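Local coordinates for uncharacterized protein (Bifidobacterium adolescentis ATCC 15703, PDB 3CPG) that probably binds pyridoxal 5'-phosphate and takes part in keeping the cellular supply of this cofactor in balance, at residues E166-S170 with M202-A206; I214-S219 with L252-E256; L221-R225 with C239-M244. All coordinates share one frame; numbering follows the deposited sequence.

Contact 1: residues E166-S170 with M202-A206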
loop_
_atom_site.group_PDB
_atom_site.type_symbol
_atom_site.label_atom_id
_atom_site.label_comp_id
_atom_site.label_asym_id
_atom_site.label_seq_id
_atom_site.Cartn_x
_atom_site.Cartn_y
_atom_site.Cartn_z
ATOM N N GLU A 166 -3.227 -9.393 2.996
ATOM C CA GLU A 166 -2.800 -8.820 4.264
ATOM C C GLU A 166 -2.640 -9.944 5.271
ATOM O O GLU A 166 -3.596 -10.663 5.554
ATOM C CB GLU A 166 -3.856 -7.834 4.759
ATOM C CG GLU A 166 -3.516 -7.125 6.052
ATOM C CD GLU A 166 -4.682 -6.301 6.557
ATOM O OE1 GLU A 166 -5.695 -6.898 6.979
ATOM O OE2 GLU A 166 -4.591 -5.062 6.519
ATOM N N VAL A 167 -1.436 -10.083 5.815
ATOM C CA VAL A 167 -1.157 -11.135 6.779
ATOM C C VAL A 167 -0.892 -10.557 8.162
ATOM O O VAL A 167 -0.239 -9.523 8.299
ATOM C CB VAL A 167 0.077 -11.965 6.351
ATOM C CG1 VAL A 167 0.305 -13.106 7.336
ATOM C CG2 VAL A 167 -0.122 -12.507 4.947
ATOM N N ASN A 168 -1.404 -11.235 9.183
ATOM C CA ASN A 168 -1.214 -10.799 10.561
ATOM C C ASN A 168 0.133 -11.333 11.038
ATOM O O ASN A 168 0.293 -12.537 11.231
ATOM C CB ASN A 168 -2.336 -11.355 11.444
ATOM C CG ASN A 168 -2.192 -10.953 12.906
ATOM O OD1 ASN A 168 -1.210 -10.325 13.303
ATOM N ND2 ASN A 168 -3.176 -11.327 13.715
ATOM N N GLU A 169 1.099 -10.435 11.211
ATOM C CA GLU A 169 2.437 -10.814 11.667
ATOM C C GLU A 169 2.704 -10.247 13.061
ATOM O O GLU A 169 3.852 -10.184 13.505
ATOM C CB GLU A 169 3.497 -10.273 10.699
ATOM C CG GLU A 169 3.329 -10.735 9.256
ATOM C CD GLU A 169 3.815 -12.157 9.031
ATOM O OE1 GLU A 169 4.102 -12.854 10.028
ATOM O OE2 GLU A 169 3.906 -12.577 7.854
ATOM N N SER A 170 1.642 -9.845 13.751
ATOM C CA SER A 170 1.772 -9.246 15.079
ATOM C C SER A 170 1.949 -10.242 16.216
ATOM O O SER A 170 2.456 -9.886 17.280
ATOM C CB SER A 170 0.553 -8.381 15.387
ATOM O OG SER A 170 -0.580 -9.191 15.659
HETATM N N MSE A 202 0.998 -7.904 2.324
HETATM C CA MSE A 202 1.084 -6.687 3.126
HETATM C C MSE A 202 0.937 -7.041 4.597
HETATM O O MSE A 202 0.286 -8.021 4.940
HETATM C CB MSE A 202 -0.047 -5.719 2.732
HETATM C CG MSE A 202 -0.058 -4.354 3.473
HETATM SE SE MSE A 202 -0.827 -4.282 5.262
HETATM C CE MSE A 202 -2.518 -3.512 4.818
ATOM N N THR A 203 1.563 -6.260 5.465
ATOM C CA THR A 203 1.395 -6.481 6.894
ATOM C C THR A 203 1.582 -5.180 7.652
ATOM O O THR A 203 2.345 -4.300 7.242
ATOM C CB THR A 203 2.372 -7.527 7.474
ATOM O OG1 THR A 203 1.975 -7.849 8.814
ATOM C CG2 THR A 203 3.786 -6.977 7.521
ATOM N N ILE A 204 0.850 -5.060 8.750
ATOM C CA ILE A 204 0.942 -3.891 9.609
ATOM C C ILE A 204 2.109 -4.128 10.575
ATOM O O ILE A 204 2.601 -3.203 11.219
ATOM C CB ILE A 204 -0.372 -3.697 10.385
ATOM C CG1 ILE A 204 -1.516 -3.459 9.393
ATOM C CG2 ILE A 204 -0.245 -2.529 11.354
ATOM C CD1 ILE A 204 -2.884 -3.343 10.042
ATOM N N GLY A 205 2.553 -5.379 10.657
ATOM C CA GLY A 205 3.668 -5.724 11.522
ATOM C C GLY A 205 3.275 -5.838 12.977
ATOM O O GLY A 205 2.152 -6.225 13.295
ATOM N N ALA A 206 4.208 -5.499 13.861
ATOM C CA ALA A 206 3.968 -5.553 15.299
ATOM C C ALA A 206 4.306 -4.204 15.928
ATOM O O ALA A 206 5.409 -3.686 15.746
ATOM C CB ALA A 206 4.820 -6.651 15.929
HETATM O O HOH W 1 -1.555 -6.842 8.938
HETATM O O HOH W 2 0.478 -7.710 11.496
#
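Thr203 OG1 reaches across to Val167 O and donates a hydrogen bond of 2.8 Å, the donor standing 21° out of the carbonyl plane. The hydroxyl is brought there by a chi1 of -170°, which turns OG1 away from the backbone N of Thr203. The same oxygen accepts from Gly205 N at 3.1 Å, closing an ST turn, and from water 2, so three partners fix its rotation. Glu169 lies across Thr203 at about a right angle: its CG passes 3.2 Å from Thr203 OG1, while the bend at chi2 carries the carboxylate on to His220, to which OE2 is hydrogen-bonded.

The two segments leave strands 161-166 and 196-202, neighbours in the parallel sheet of a TIM-type barrel. The one beta bridge between the segments, Glu166 with Met202, is followed by a nearly straight bond from Val167 N to Met202 O (2.8 Å, 166° at the hydrogen). Beyond this no further backbone-to-backbone bond joins the segments, although they stay close; the Thr203 hydroxyl and two waters bridge them, water 1 linking Val167 O with Ile204 N, and water 2 joining Glu169 N and Gly205 O. The side chain of Ile204 lies about 9 Å from that of Lys57, the predicted cofactor lysine, consistent with these loops lying near the cofactor pocket.

On the sheet face that they share, Glu166 and selenomethionine Met202 run side by side. Glu166 is extended, whereas Met202 bends at chi2 and chi3, bringing its methyl CE to 3.1 Å from Glu166 OE2; OE1 is bound by Gln122. At the far end, Ser170 CB rests 3.4 Å from Gly205 O, held by an Asx turn, Ser170 N to Asn168 OD1, and by a second bond to OD1 from Ser170 OG.

Contact 2: residues I214-S219 with L252-E256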
loop_
_atom_site.group_PDB
_atom_site.type_symbol
_atom_site.label_atom_id
_atom_site.label_comp_id
_atom_site.label_asym_id
_atom_site.label_seq_id
_atom_site.Cartn_x
_atom_site.Cartn_y
_atom_site.Cartn_z
ATOM N N ILE A 214 9.762 -7.740 15.431
ATOM C CA ILE A 214 9.481 -6.990 14.218
ATOM C C ILE A 214 10.136 -7.669 13.014
ATOM O O ILE A 214 9.489 -7.911 11.990
ATOM C CB ILE A 214 10.001 -5.544 14.358
ATOM C CG1 ILE A 214 9.206 -4.831 15.458
ATOM C CG2 ILE A 214 9.908 -4.815 13.026
ATOM C CD1 ILE A 214 9.667 -3.422 15.757
ATOM N N ARG A 215 11.420 -7.988 13.147
ATOM C CA ARG A 215 12.154 -8.636 12.067
ATOM C C ARG A 215 11.563 -9.996 11.709
ATOM O O ARG A 215 11.450 -10.334 10.533
ATOM C CB ARG A 215 13.632 -8.797 12.448
ATOM C CG ARG A 215 14.375 -7.476 12.619
ATOM C CD ARG A 215 15.825 -7.693 13.059
ATOM N NE ARG A 215 16.650 -8.291 12.012
ATOM C CZ ARG A 215 16.955 -7.690 10.865
ATOM N NH1 ARG A 215 16.502 -6.471 10.612
ATOM N NH2 ARG A 215 17.715 -8.304 9.970
ATOM N N ARG A 216 11.170 -10.767 12.719
ATOM C CA ARG A 216 10.607 -12.090 12.473
ATOM C C ARG A 216 9.361 -12.026 11.596
ATOM O O ARG A 216 9.175 -12.859 10.704
ATOM C CB ARG A 216 10.281 -12.791 13.797
ATOM C CG ARG A 216 9.764 -14.221 13.621
ATOM C CD ARG A 216 9.620 -14.930 14.957
ATOM N NE ARG A 216 10.884 -14.961 15.690
ATOM C CZ ARG A 216 11.114 -14.286 16.811
ATOM N NH1 ARG A 216 10.163 -13.529 17.336
ATOM N NH2 ARG A 216 12.298 -14.361 17.403
ATOM N N GLY A 217 8.512 -11.034 11.852
ATOM C CA GLY A 217 7.296 -10.871 11.075
ATOM C C GLY A 217 7.540 -10.472 9.628
ATOM O O GLY A 217 6.872 -10.980 8.723
ATOM N N PHE A 218 8.481 -9.561 9.397
ATOM C CA PHE A 218 8.786 -9.125 8.032
ATOM C C PHE A 218 9.443 -10.271 7.273
ATOM O O PHE A 218 9.187 -10.484 6.086
ATOM C CB PHE A 218 9.729 -7.917 8.037
ATOM C CG PHE A 218 9.127 -6.667 8.620
ATOM C CD1 PHE A 218 7.768 -6.391 8.475
ATOM C CD2 PHE A 218 9.933 -5.735 9.266
ATOM C CE1 PHE A 218 7.226 -5.203 8.961
ATOM C CE2 PHE A 218 9.400 -4.542 9.755
ATOM C CZ PHE A 218 8.044 -4.275 9.601
ATOM N N SER A 219 10.303 -11.002 7.974
ATOM C CA SER A 219 10.997 -12.139 7.386
ATOM C C SER A 219 9.970 -13.191 6.981
ATOM O O SER A 219 10.060 -13.783 5.910
ATOM C CB SER A 219 11.979 -12.730 8.402
ATOM O OG SER A 219 12.657 -13.851 7.865
ATOM N N LEU A 252 14.119 -1.585 9.280
ATOM C CA LEU A 252 14.065 -3.030 9.487
ATOM C C LEU A 252 13.300 -3.723 8.357
ATOM O O LEU A 252 13.686 -4.795 7.891
ATOM C CB LEU A 252 13.395 -3.342 10.829
ATOM C CG LEU A 252 14.106 -2.834 12.086
ATOM C CD1 LEU A 252 13.205 -3.023 13.296
ATOM C CD2 LEU A 252 15.422 -3.578 12.268
ATOM N N ALA A 253 12.214 -3.102 7.916
ATOM C CA ALA A 253 11.412 -3.667 6.840
ATOM C C ALA A 253 12.257 -3.776 5.581
ATOM O O ALA A 253 12.238 -4.792 4.892
ATOM C CB ALA A 253 10.194 -2.785 6.571
ATOM N N ILE A 254 13.003 -2.723 5.283
ATOM C CA ILE A 254 13.834 -2.726 4.091
ATOM C C ILE A 254 14.951 -3.764 4.204
ATOM O O ILE A 254 15.303 -4.413 3.218
ATOM C CB ILE A 254 14.389 -1.313 3.821
ATOM C CG1 ILE A 254 13.220 -0.381 3.477
ATOM C CG2 ILE A 254 15.395 -1.346 2.677
ATOM C CD1 ILE A 254 13.586 1.077 3.342
ATOM N N ALA A 255 15.491 -3.939 5.406
ATOM C CA ALA A 255 16.535 -4.936 5.613
ATOM C C ALA A 255 15.970 -6.328 5.341
ATOM O O ALA A 255 16.698 -7.228 4.913
ATOM C CB ALA A 255 17.068 -4.862 7.046
ATOM N N GLU A 256 14.672 -6.505 5.587
ATOM C CA GLU A 256 14.025 -7.797 5.378
ATOM C C GLU A 256 13.355 -7.975 4.012
ATOM O O GLU A 256 12.588 -8.916 3.811
ATOM C CB GLU A 256 13.006 -8.067 6.493
ATOM C CG GLU A 256 13.611 -8.297 7.885
ATOM C CD GLU A 256 14.608 -9.450 7.931
ATOM O OE1 GLU A 256 14.401 -10.461 7.225
ATOM O OE2 GLU A 256 15.595 -9.350 8.694
HETATM O O HOH W 3 15.052 -13.327 7.052
#
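This is a helix-to-helix packing contact on the outer layer of the barrel, where Arg215 and Phe218 of helix 211-231 meet Leu252 and Ala253 of helix 250-255 and Glu256 just after it. Its buried side is built on Phe218. The methyl of Ala253 sits over one face of the ring, off its middle, in a CH-pi contact with CB 4.0 Å from the ring centroid. At the root of the ring, Phe218 CB packs 3.6 Å from Glu256 CB. One turn earlier in the helix, the branch methyl CG2 of Ile214 meets Leu252 CD1 at 3.8 Å, the two side chains crossing at about a right angle.

Both helices belong to the shell that surrounds the strands in an alanine racemase-like TIM barrel, and Glu256 is the residue at which the shorter one leaves helical geometry. The bend of Glu256 at chi2 (-57°) sends its carboxylate across the outer side of the contact. There OE2 lies 2.7 Å from Arg215 NH2, but over the face of the guanidinium, the two planes being 74° apart. The salt bridge is therefore one of charge alone, with no N-H aimed at the oxygen. At the guanidinium edge, Arg215 NH1 lies 3.5 Å from Leu252 CD2, with Ala255 CB also near. The other oxygen, OE1, forms a salt bridge with Arg222 one helical turn on from Phe218, and accepts from water 3, which also touches Ser219 OG at 2.6 Å.

Contact 3: residues L221-R225 with C239-M244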
loop_
_atom_site.group_PDB
_atom_site.type_symbol
_atom_site.label_atom_id
_atom_site.label_comp_id
_atom_site.label_asym_id
_atom_site.label_seq_id
_atom_site.Cartn_x
_atom_site.Cartn_y
_atom_site.Cartn_z
ATOM N N LEU A 221 6.848 -12.704 6.198
ATOM C CA LEU A 221 6.102 -12.229 5.036
ATOM C C LEU A 221 6.904 -12.447 3.754
ATOM O O LEU A 221 6.360 -12.879 2.743
ATOM C CB LEU A 221 5.761 -10.739 5.175
ATOM C CG LEU A 221 4.586 -10.307 4.292
ATOM C CD1 LEU A 221 3.304 -10.940 4.812
ATOM C CD2 LEU A 221 4.465 -8.784 4.297
ATOM N N ARG A 222 8.199 -12.147 3.799
ATOM C CA ARG A 222 9.049 -12.326 2.626
ATOM C C ARG A 222 9.108 -13.795 2.200
ATOM O O ARG A 222 8.977 -14.110 1.018
ATOM C CB ARG A 222 10.473 -11.833 2.893
ATOM C CG ARG A 222 11.371 -11.962 1.666
ATOM C CD ARG A 222 12.838 -11.700 1.959
ATOM N NE ARG A 222 13.446 -12.766 2.751
ATOM C CZ ARG A 222 13.734 -12.666 4.043
ATOM N NH1 ARG A 222 13.474 -11.540 4.702
ATOM N NH2 ARG A 222 14.285 -13.696 4.676
ATOM N N LYS A 223 9.318 -14.688 3.161
ATOM C CA LYS A 223 9.391 -16.116 2.852
ATOM C C LYS A 223 8.073 -16.619 2.279
ATOM O O LYS A 223 8.055 -17.432 1.355
ATOM C CB LYS A 223 9.744 -16.920 4.106
ATOM C CG LYS A 223 11.157 -16.686 4.605
ATOM C CD LYS A 223 11.459 -17.557 5.812
ATOM C CE LYS A 223 12.873 -17.320 6.313
ATOM N NZ LYS A 223 13.193 -18.199 7.477
ATOM N N THR A 224 6.970 -16.138 2.841
ATOM C CA THR A 224 5.646 -16.532 2.376
ATOM C C THR A 224 5.476 -16.085 0.927
ATOM O O THR A 224 4.995 -16.839 0.087
ATOM C CB THR A 224 4.551 -15.904 3.254
ATOM O OG1 THR A 224 4.640 -16.445 4.580
ATOM C CG2 THR A 224 3.164 -16.190 2.682
ATOM N N ARG A 225 5.877 -14.852 0.644
ATOM C CA ARG A 225 5.806 -14.303 -0.705
ATOM C C ARG A 225 6.614 -15.206 -1.648
ATOM O O ARG A 225 6.155 -15.561 -2.737
ATOM C CB ARG A 225 6.375 -12.875 -0.695
ATOM C CG ARG A 225 6.312 -12.090 -2.014
ATOM C CD ARG A 225 7.421 -12.473 -2.990
ATOM N NE ARG A 225 8.759 -12.448 -2.395
ATOM C CZ ARG A 225 9.530 -11.370 -2.265
ATOM N NH1 ARG A 225 9.115 -10.183 -2.686
ATOM N NH2 ARG A 225 10.735 -11.488 -1.718
ATOM N N CYS A 239 2.594 -12.183 -7.609
ATOM C CA CYS A 239 2.597 -11.948 -6.167
ATOM C C CYS A 239 4.035 -11.601 -5.793
ATOM O O CYS A 239 4.750 -12.414 -5.210
ATOM C CB CYS A 239 2.143 -13.219 -5.440
ATOM S SG CYS A 239 1.948 -13.047 -3.651
ATOM N N ARG A 240 4.452 -10.383 -6.125
ATOM C CA ARG A 240 5.828 -9.966 -5.877
ATOM C C ARG A 240 6.073 -8.886 -4.833
ATOM O O ARG A 240 7.169 -8.798 -4.285
ATOM C CB ARG A 240 6.457 -9.514 -7.196
ATOM C CG ARG A 240 6.604 -10.619 -8.220
ATOM C CD ARG A 240 7.013 -10.058 -9.573
ATOM N NE ARG A 240 7.298 -11.117 -10.536
ATOM C CZ ARG A 240 8.329 -11.950 -10.445
ATOM N NH1 ARG A 240 9.179 -11.851 -9.430
ATOM N NH2 ARG A 240 8.514 -12.883 -11.370
ATOM N N GLU A 241 5.075 -8.059 -4.556
ATOM C CA GLU A 241 5.277 -6.984 -3.596
ATOM C C GLU A 241 5.227 -7.403 -2.134
ATOM O O GLU A 241 4.566 -8.375 -1.761
ATOM C CB GLU A 241 4.238 -5.876 -3.805
ATOM C CG GLU A 241 4.118 -5.371 -5.231
ATOM C CD GLU A 241 5.162 -4.330 -5.601
ATOM O OE1 GLU A 241 6.099 -4.089 -4.810
ATOM O OE2 GLU A 241 5.035 -3.750 -6.702
ATOM N N LEU A 242 5.954 -6.649 -1.319
ATOM C CA LEU A 242 5.965 -6.836 0.122
ATOM C C LEU A 242 5.748 -5.436 0.669
ATOM O O LEU A 242 6.671 -4.624 0.716
ATOM C CB LEU A 242 7.303 -7.394 0.609
ATOM C CG LEU A 242 7.534 -8.879 0.314
ATOM C CD1 LEU A 242 8.941 -9.274 0.750
ATOM C CD2 LEU A 242 6.491 -9.712 1.040
ATOM N N SER A 243 4.507 -5.145 1.040
ATOM C CA SER A 243 4.161 -3.836 1.580
ATOM C C SER A 243 4.308 -3.946 3.084
ATOM O O SER A 243 3.438 -4.485 3.765
ATOM C CB SER A 243 2.721 -3.476 1.213
ATOM O OG SER A 243 2.365 -2.197 1.710
HETATM N N MSE A 244 5.429 -3.452 3.595
HETATM C CA MSE A 244 5.703 -3.514 5.023
HETATM C C MSE A 244 6.725 -2.465 5.428
HETATM O O MSE A 244 7.636 -2.143 4.663
HETATM C CB MSE A 244 6.203 -4.916 5.398
HETATM C CG MSE A 244 7.434 -5.392 4.615
HETATM SE SE MSE A 244 7.773 -7.278 4.884
HETATM C CE MSE A 244 9.617 -7.335 4.456
#
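Arg225 NH1 donates to the backbone oxygen Arg240 O at 2.9 Å, with 140° at the hydrogen. The acceptor lies close to the guanidinium plane, at its edge, although the donor is tilted 29° from the carbonyl plane of Arg240. Bends at chi2 and chi3 fold the arginine chain back over Leu242, whose CD1 covers one guanidinium face and comes within 3.6 Å of NH1. The aliphatic part of Arg225 passes Cys239, with CD 3.5 Å from Cys239 O; that buried oxygen has no hydrogen-bond partner in the model.

Both methyls of Leu242 pack on the helix surface. CD1 rests 3.6 Å from Arg222 CA, and CD2 lies between Arg225 CB and Leu221 CG, 3.8 Å from the latter, the two leucines running alongside in opposite senses. Leu221 CD2 in turn touches the selenium of Met244 at 3.7 Å.

The segments belong to a beta-alpha-beta crossover, in which helix 211-231 joins strand 196-202 to strand 241-243. Helix and following strand run nearly antiparallel here, at 157° with axes 9.1 Å apart; strand 241-243 is paired with strand 196-202, while Leu242 also bonds through its backbone to Thr259 and Ile260 beside and within strand 260-263.

Overall arrangement
Helix 211-231 is common to contacts 2 and 3 and also backs contact 1, where Val167 CB packs on Leu221 CD1 at 3.7 Å. Contact 1 is the most buried, set at strand ends in the barrel and joined by one backbone bond, the Thr203 hydroxyl and two bridging waters. Contact 3 binds the helix inward to its strand through leucine and selenomethionine packing together with Arg225, which lies over Leu242 and gives the one hydrogen bond. Contact 2 joins two outer helices and is the one with a salt bridge across its segments. Met244 connects contacts 2 and 3, its CE lying 3.6 Å from Phe218 O, and Thr203 N probably bonds to Ser243 O, tying contact 1 to contact 3.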